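Local coordinates for protein CurM Sulfotransferase (Moorea producta, PDB 4GBM) that probably transfers a sulfonate group from the donor PAPS to a polyketide intermediate during curacin biosynthesis, at residues R49-P62 against E244-T257. The protein carries 2 engineered substitutions. Sequence-based numbering, arbitrary orientation.
With A3P (adenosine-3'-5'-diphosphate), chain G.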
loop_
_atom_site.group_PDB
_atom_site.type_symbol
_atom_site.label_atom_id
_atom_site.label_comp_id
_atom_site.label_asym_id
_atom_site.label_seq_id
_atom_site.Cartn_x
_atom_site.Cartn_y
_atom_site.Cartn_z
ATOM N N ARG A 49 -0.041 -2.226 -6.591
ATOM C CA ARG A 49 -0.701 -0.958 -6.924
ATOM C C ARG A 49 -0.376 -0.521 -8.349
ATOM O O ARG A 49 -1.226 0.039 -9.036
ATOM C CB ARG A 49 -0.430 0.131 -5.871
ATOM C CG ARG A 49 0.832 0.966 -6.052
ATOM C CD ARG A 49 0.587 2.232 -6.888
ATOM N NE ARG A 49 1.852 2.932 -7.101
ATOM C CZ ARG A 49 2.153 3.648 -8.179
ATOM N NH1 ARG A 49 3.356 4.209 -8.271
ATOM N NH2 ARG A 49 1.271 3.799 -9.171
ATOM N N VAL A 50 0.834 -0.833 -8.807
ATOM C CA VAL A 50 1.257 -0.496 -10.174
ATOM C C VAL A 50 0.536 -1.366 -11.211
ATOM O O VAL A 50 0.129 -0.870 -12.258
ATOM C CB VAL A 50 2.800 -0.550 -10.333
ATOM C CG1 VAL A 50 3.215 -0.369 -11.794
ATOM C CG2 VAL A 50 3.455 0.539 -9.472
ATOM N N MET A 51 0.366 -2.654 -10.915
ATOM C CA MET A 51 -0.463 -3.517 -11.765
ATOM C C MET A 51 -1.856 -2.923 -11.932
ATOM O O MET A 51 -2.351 -2.790 -13.052
ATOM C CB MET A 51 -0.569 -4.921 -11.187
ATOM C CG MET A 51 0.721 -5.703 -11.273
ATOM S SD MET A 51 0.633 -7.122 -10.163
ATOM C CE MET A 51 1.922 -8.155 -10.776
ATOM N N LEU A 52 -2.478 -2.566 -10.811
ATOM C CA LEU A 52 -3.835 -2.010 -10.846
ATOM C C LEU A 52 -3.911 -0.646 -11.540
ATOM O O LEU A 52 -4.956 -0.295 -12.083
ATOM C CB LEU A 52 -4.432 -1.921 -9.438
ATOM C CG LEU A 52 -4.617 -3.264 -8.715
ATOM C CD1 LEU A 52 -5.124 -3.059 -7.288
ATOM C CD2 LEU A 52 -5.560 -4.182 -9.489
ATOM N N ALA A 53 -2.809 0.109 -11.519
ATOM C CA ALA A 53 -2.750 1.430 -12.167
ATOM C C ALA A 53 -3.022 1.360 -13.671
ATOM O O ALA A 53 -3.425 2.357 -14.278
ATOM C CB ALA A 53 -1.400 2.107 -11.899
ATOM N N GLY A 54 -2.805 0.184 -14.254
ATOM C CA GLY A 54 -3.047 -0.035 -15.674
ATOM C C GLY A 54 -4.502 -0.207 -16.068
ATOM O O GLY A 54 -4.840 -0.073 -17.241
ATOM N N HIS A 55 -5.367 -0.484 -15.094
ATOM C CA HIS A 55 -6.773 -0.748 -15.384
ATOM C C HIS A 55 -7.560 0.543 -15.630
ATOM O O HIS A 55 -7.478 1.477 -14.840
ATOM C CB HIS A 55 -7.402 -1.524 -14.232
ATOM C CG HIS A 55 -8.662 -2.233 -14.609
ATOM N ND1 HIS A 55 -9.839 -1.568 -14.873
ATOM C CD2 HIS A 55 -8.928 -3.551 -14.771
ATOM C CE1 HIS A 55 -10.776 -2.445 -15.190
ATOM N NE2 HIS A 55 -10.249 -3.656 -15.135
ATOM N N SER A 56 -8.346 0.575 -16.704
ATOM C CA SER A 56 -9.094 1.781 -17.068
ATOM C C SER A 56 -10.174 2.196 -16.065
ATOM O O SER A 56 -10.617 3.350 -16.083
ATOM C CB SER A 56 -9.697 1.644 -18.471
ATOM O OG SER A 56 -10.746 0.694 -18.499
ATOM N N SER A 57 -10.601 1.268 -15.210
ATOM C CA SER A 57 -11.651 1.541 -14.217
ATOM C C SER A 57 -11.097 2.017 -12.882
ATOM O O SER A 57 -11.862 2.377 -11.982
ATOM C CB SER A 57 -12.502 0.290 -13.969
ATOM O OG SER A 57 -13.186 -0.122 -15.142
ATOM N N LEU A 58 -9.774 1.997 -12.759
ATOM C CA LEU A 58 -9.113 2.242 -11.475
ATOM C C LEU A 58 -8.145 3.409 -11.572
ATOM O O LEU A 58 -7.657 3.739 -12.657
ATOM C CB LEU A 58 -8.370 0.979 -11.010
ATOM C CG LEU A 58 -9.168 -0.333 -10.903
ATOM C CD1 LEU A 58 -8.257 -1.466 -10.449
ATOM C CD2 LEU A 58 -10.370 -0.201 -9.964
ATOM N N PHE A 59 -7.891 4.053 -10.436
ATOM C CA PHE A 59 -6.838 5.052 -10.345
ATOM C C PHE A 59 -6.004 4.700 -9.133
ATOM O O PHE A 59 -6.517 4.687 -8.022
ATOM C CB PHE A 59 -7.411 6.464 -10.202
ATOM C CG PHE A 59 -6.357 7.527 -10.175
ATOM C CD1 PHE A 59 -5.846 7.989 -8.966
ATOM C CD2 PHE A 59 -5.847 8.046 -11.363
ATOM C CE1 PHE A 59 -4.854 8.962 -8.938
ATOM C CE2 PHE A 59 -4.854 9.028 -11.342
ATOM C CZ PHE A 59 -4.359 9.486 -10.127
ATOM N N SER A 60 -4.728 4.390 -9.353
ATOM C CA SER A 60 -3.908 3.759 -8.318
ATOM C C SER A 60 -2.546 4.460 -8.195
ATOM O O SER A 60 -1.569 4.049 -8.840
ATOM C CB SER A 60 -3.750 2.269 -8.654
ATOM O OG SER A 60 -3.115 1.556 -7.617
ATOM N N PRO A 61 -2.483 5.533 -7.387
ATOM C CA PRO A 61 -1.293 6.379 -7.302
ATOM C C PRO A 61 -0.292 5.937 -6.230
ATOM O O PRO A 61 -0.619 5.087 -5.401
ATOM C CB PRO A 61 -1.884 7.738 -6.903
ATOM C CG PRO A 61 -3.032 7.376 -6.014
ATOM C CD PRO A 61 -3.620 6.118 -6.643
ATOM N N PRO A 62 0.920 6.536 -6.230
ATOM C CA PRO A 62 1.796 6.420 -5.061
ATOM C C PRO A 62 1.086 6.995 -3.834
ATOM O O PRO A 62 0.097 7.730 -3.980
ATOM C CB PRO A 62 3.004 7.302 -5.421
ATOM C CG PRO A 62 2.920 7.519 -6.899
ATOM C CD PRO A 62 1.464 7.461 -7.242
ATOM N N GLU A 244 -8.361 -6.739 -17.695
ATOM C CA GLU A 244 -7.734 -6.002 -18.793
ATOM C C GLU A 244 -6.283 -6.445 -18.907
ATOM O O GLU A 244 -5.634 -6.654 -17.881
ATOM C CB GLU A 244 -7.805 -4.490 -18.551
ATOM C CG GLU A 244 -9.220 -3.918 -18.634
ATOM C CD GLU A 244 -9.282 -2.404 -18.504
ATOM O OE1 GLU A 244 -10.401 -1.860 -18.629
ATOM O OE2 GLU A 244 -8.234 -1.756 -18.290
ATOM N N PRO A 245 -5.765 -6.571 -20.143
ATOM C CA PRO A 245 -4.396 -7.056 -20.348
ATOM C C PRO A 245 -3.342 -6.211 -19.628
ATOM O O PRO A 245 -2.297 -6.728 -19.240
ATOM C CB PRO A 245 -4.204 -6.946 -21.863
ATOM C CG PRO A 245 -5.563 -6.962 -22.425
ATOM C CD PRO A 245 -6.469 -6.345 -21.420
ATOM N N GLU A 246 -3.640 -4.926 -19.439
ATOM C CA GLU A 246 -2.719 -3.992 -18.795
ATOM C C GLU A 246 -2.369 -4.386 -17.352
ATOM O O GLU A 246 -1.330 -3.975 -16.817
ATOM C CB GLU A 246 -3.316 -2.577 -18.835
ATOM C CG GLU A 246 -3.313 -1.923 -20.223
ATOM C CD GLU A 246 -4.501 -2.297 -21.118
ATOM O OE1 GLU A 246 -5.366 -3.115 -20.727
ATOM O OE2 GLU A 246 -4.565 -1.752 -22.241
ATOM N N LEU A 247 -3.224 -5.188 -16.719
ATOM C CA LEU A 247 -2.938 -5.661 -15.362
ATOM C C LEU A 247 -1.643 -6.457 -15.280
ATOM O O LEU A 247 -0.957 -6.442 -14.251
ATOM C CB LEU A 247 -4.087 -6.525 -14.830
ATOM C CG LEU A 247 -5.413 -5.809 -14.608
ATOM C CD1 LEU A 247 -6.499 -6.840 -14.406
ATOM C CD2 LEU A 247 -5.351 -4.826 -13.424
ATOM N N LEU A 248 -1.318 -7.159 -16.367
ATOM C CA LEU A 248 -0.159 -8.047 -16.407
ATOM C C LEU A 248 1.098 -7.355 -16.913
ATOM O O LEU A 248 2.146 -7.998 -17.069
ATOM C CB LEU A 248 -0.464 -9.266 -17.289
ATOM C CG LEU A 248 -1.562 -10.200 -16.775
ATOM C CD1 LEU A 248 -2.049 -11.093 -17.905
ATOM C CD2 LEU A 248 -1.072 -11.037 -15.608
ATOM N N GLN A 249 0.996 -6.050 -17.167
ATOM C CA GLN A 249 2.105 -5.306 -17.767
ATOM C C GLN A 249 2.488 -4.067 -16.959
ATOM O O GLN A 249 2.363 -2.947 -17.453
ATOM C CB GLN A 249 1.752 -4.905 -19.201
ATOM C CG GLN A 249 1.268 -6.064 -20.087
ATOM C CD GLN A 249 2.336 -7.108 -20.358
ATOM O OE1 GLN A 249 3.539 -6.826 -20.297
ATOM N NE2 GLN A 249 1.897 -8.328 -20.681
ATOM N N PRO A 250 2.997 -4.261 -15.725
ATOM C CA PRO A 250 3.236 -3.101 -14.859
ATOM C C PRO A 250 4.368 -2.168 -15.302
ATOM O O PRO A 250 4.481 -1.062 -14.773
ATOM C CB PRO A 250 3.555 -3.737 -13.496
ATOM C CG PRO A 250 4.041 -5.111 -13.815
ATOM C CD PRO A 250 3.256 -5.534 -15.023
ATOM N N TYR A 251 5.174 -2.604 -16.270
ATOM C CA TYR A 251 6.276 -1.788 -16.812
ATOM C C TYR A 251 5.916 -1.052 -18.102
ATOM O O TYR A 251 6.785 -0.471 -18.764
ATOM C CB TYR A 251 7.549 -2.641 -16.967
ATOM C CG TYR A 251 8.085 -3.066 -15.623
ATOM C CD1 TYR A 251 8.942 -2.236 -14.902
ATOM C CD2 TYR A 251 7.684 -4.269 -15.047
ATOM C CE1 TYR A 251 9.412 -2.606 -13.639
ATOM C CE2 TYR A 251 8.140 -4.653 -13.792
ATOM C CZ TYR A 251 9.008 -3.816 -13.096
ATOM O OH TYR A 251 9.448 -4.191 -11.855
ATOM N N GLN A 252 4.632 -1.072 -18.453
ATOM C CA GLN A 252 4.145 -0.388 -19.652
ATOM C C GLN A 252 3.223 0.776 -19.287
ATOM O O GLN A 252 2.472 0.703 -18.313
ATOM C CB GLN A 252 3.416 -1.375 -20.573
ATOM C CG GLN A 252 4.329 -2.422 -21.212
ATOM C CD GLN A 252 3.596 -3.400 -22.129
ATOM O OE1 GLN A 252 2.400 -3.262 -22.387
ATOM N NE2 GLN A 252 4.323 -4.394 -22.626
ATOM N N GLY A 253 3.281 1.847 -20.077
ATOM C CA GLY A 253 2.414 3.011 -19.878
ATOM C C GLY A 253 2.858 3.926 -18.749
ATOM O O GLY A 253 3.921 3.731 -18.163
ATOM N N ASP A 254 2.045 4.940 -18.460
ATOM C CA ASP A 254 2.316 5.865 -17.360
ATOM C C ASP A 254 1.565 5.389 -16.127
ATOM O O ASP A 254 0.336 5.489 -16.042
ATOM C CB ASP A 254 1.921 7.305 -17.730
ATOM C CG ASP A 254 2.323 8.343 -16.664
ATOM O OD1 ASP A 254 2.717 7.981 -15.528
ATOM O OD2 ASP A 254 2.232 9.551 -16.971
ATOM N N ARG A 255 2.318 4.851 -15.176
ATOM C CA ARG A 255 1.736 4.342 -13.940
ATOM C C ARG A 255 2.301 5.067 -12.732
ATOM O O ARG A 255 2.377 4.507 -11.635
ATOM C CB ARG A 255 1.953 2.839 -13.854
ATOM C CG ARG A 255 1.295 2.149 -15.028
ATOM C CD ARG A 255 1.343 0.672 -14.914
ATOM N NE ARG A 255 0.828 0.063 -16.134
ATOM C CZ ARG A 255 0.173 -1.090 -16.185
ATOM N NH1 ARG A 255 -0.079 -1.791 -15.075
ATOM N NH2 ARG A 255 -0.235 -1.540 -17.362
ATOM N N MET A 256 2.694 6.321 -12.957
ATOM C CA MET A 256 3.241 7.188 -11.918
ATOM C C MET A 256 4.455 6.563 -11.236
ATOM O O MET A 256 4.562 6.558 -10.002
ATOM C CB MET A 256 2.150 7.566 -10.903
ATOM C CG MET A 256 1.022 8.394 -11.500
ATOM S SD MET A 256 -0.340 8.685 -10.354
ATOM C CE MET A 256 -1.474 7.384 -10.827
ATOM N N THR A 257 5.356 6.005 -12.047
ATOM C CA THR A 257 6.638 5.490 -11.555
ATOM C C THR A 257 7.801 6.186 -12.260
ATOM O O THR A 257 8.964 6.032 -11.863
ATOM C CB THR A 257 6.781 3.959 -11.767
ATOM O OG1 THR A 257 6.800 3.671 -13.171
ATOM C CG2 THR A 257 5.631 3.199 -11.118
HETATM P P1 A3P G . 12.940 -6.211 -1.940
HETATM O O1P A3P G . 13.574 -5.609 -0.712
HETATM O O2P A3P G . 13.277 -5.474 -3.212
HETATM O O3P A3P G . 13.097 -7.703 -2.013
HETATM P P2 A3P G . 6.551 -3.015 -0.938
HETATM O O4P A3P G . 5.347 -3.486 -0.187
HETATM O O5P A3P G . 7.560 -2.246 -0.133
HETATM O O6P A3P G . 6.206 -2.360 -2.249
HETATM O "O5'" A3P G . 7.345 -4.372 -1.319
HETATM C "C5'" A3P G . 8.671 -4.280 -1.850
HETATM C "C4'" A3P G . 9.035 -5.663 -2.334
HETATM O "O4'" A3P G . 8.265 -5.958 -3.506
HETATM C "C3'" A3P G . 10.473 -5.758 -2.804
HETATM O "O3'" A3P G . 11.353 -5.957 -1.688
HETATM C "C2'" A3P G . 10.393 -6.944 -3.758
HETATM O "O2'" A3P G . 10.598 -8.176 -3.061
HETATM C "C1'" A3P G . 8.964 -6.917 -4.289
HETATM N N9 A3P G . 8.949 -6.486 -5.710
HETATM C C8 A3P G . 9.177 -5.250 -6.202
HETATM N N7 A3P G . 9.110 -5.240 -7.561
HETATM C C5 A3P G . 8.836 -6.505 -7.942
HETATM C C6 A3P G . 8.624 -7.216 -9.226
HETATM N N6 A3P G . 8.688 -6.537 -10.397
HETATM N N1 A3P G . 8.360 -8.549 -9.169
HETATM C C2 A3P G . 8.279 -9.229 -8.003
HETATM N N3 A3P G . 8.455 -8.638 -6.802
HETATM C C4 A3P G . 8.723 -7.314 -6.727
HETATM O O HOH W 1 -6.419 -0.267 -19.592
#
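The Arg255 guanidinium lies over Gly54, whose CA sits 3.4 Å above the middle of one face; the opposite face carries Gln249 O and Pro250 CA toward its rim. Glycine suits this spot because a CB would run into the arginine. At the edge, NH1 and NH2 of Arg255 both grip Glu246 O, and NH1 also reaches Val50 O at 3.0 Å; NE donates to Gln252 O, which lies tilted out of the plane. An extended chain from CG to NE carries the charge across the C-terminal end of helix 45-53, where carbonyls gather.

Arg49 answers from the helix. Val50 CG2 covers one guanidinium face and Pro62 N the other, while NH2 donates to Arg255 O at 2.8 Å and NH1 to Met256 O from above that carbonyl's plane. With CG between backbone N and carbonyl carbon (chi1 87°) and a bend at chi2, the chain turns back to these acceptors.

The Glu244 carboxylate stacks on the His55 ring, planes 6° apart, and takes Ser56 N on OE2 (2.8 Å) and Ser56 OG on OE1 (2.6 Å), both on the syn side. His55 NE2 bonds Pro242 O. The unbranched thioether of Met256 can curl into its pocket beside Pro61 and Pro62, the bend at chi3 bringing methyl CE within 3.6 Å of Phe59 CZ.

Two buried arginines thus satisfy main-chain oxygens, tying the helix after the P-loop to the loop whose Tyr251 OH accepts from A3P N6; their cations are probably stabilised by these carbonyl dipoles.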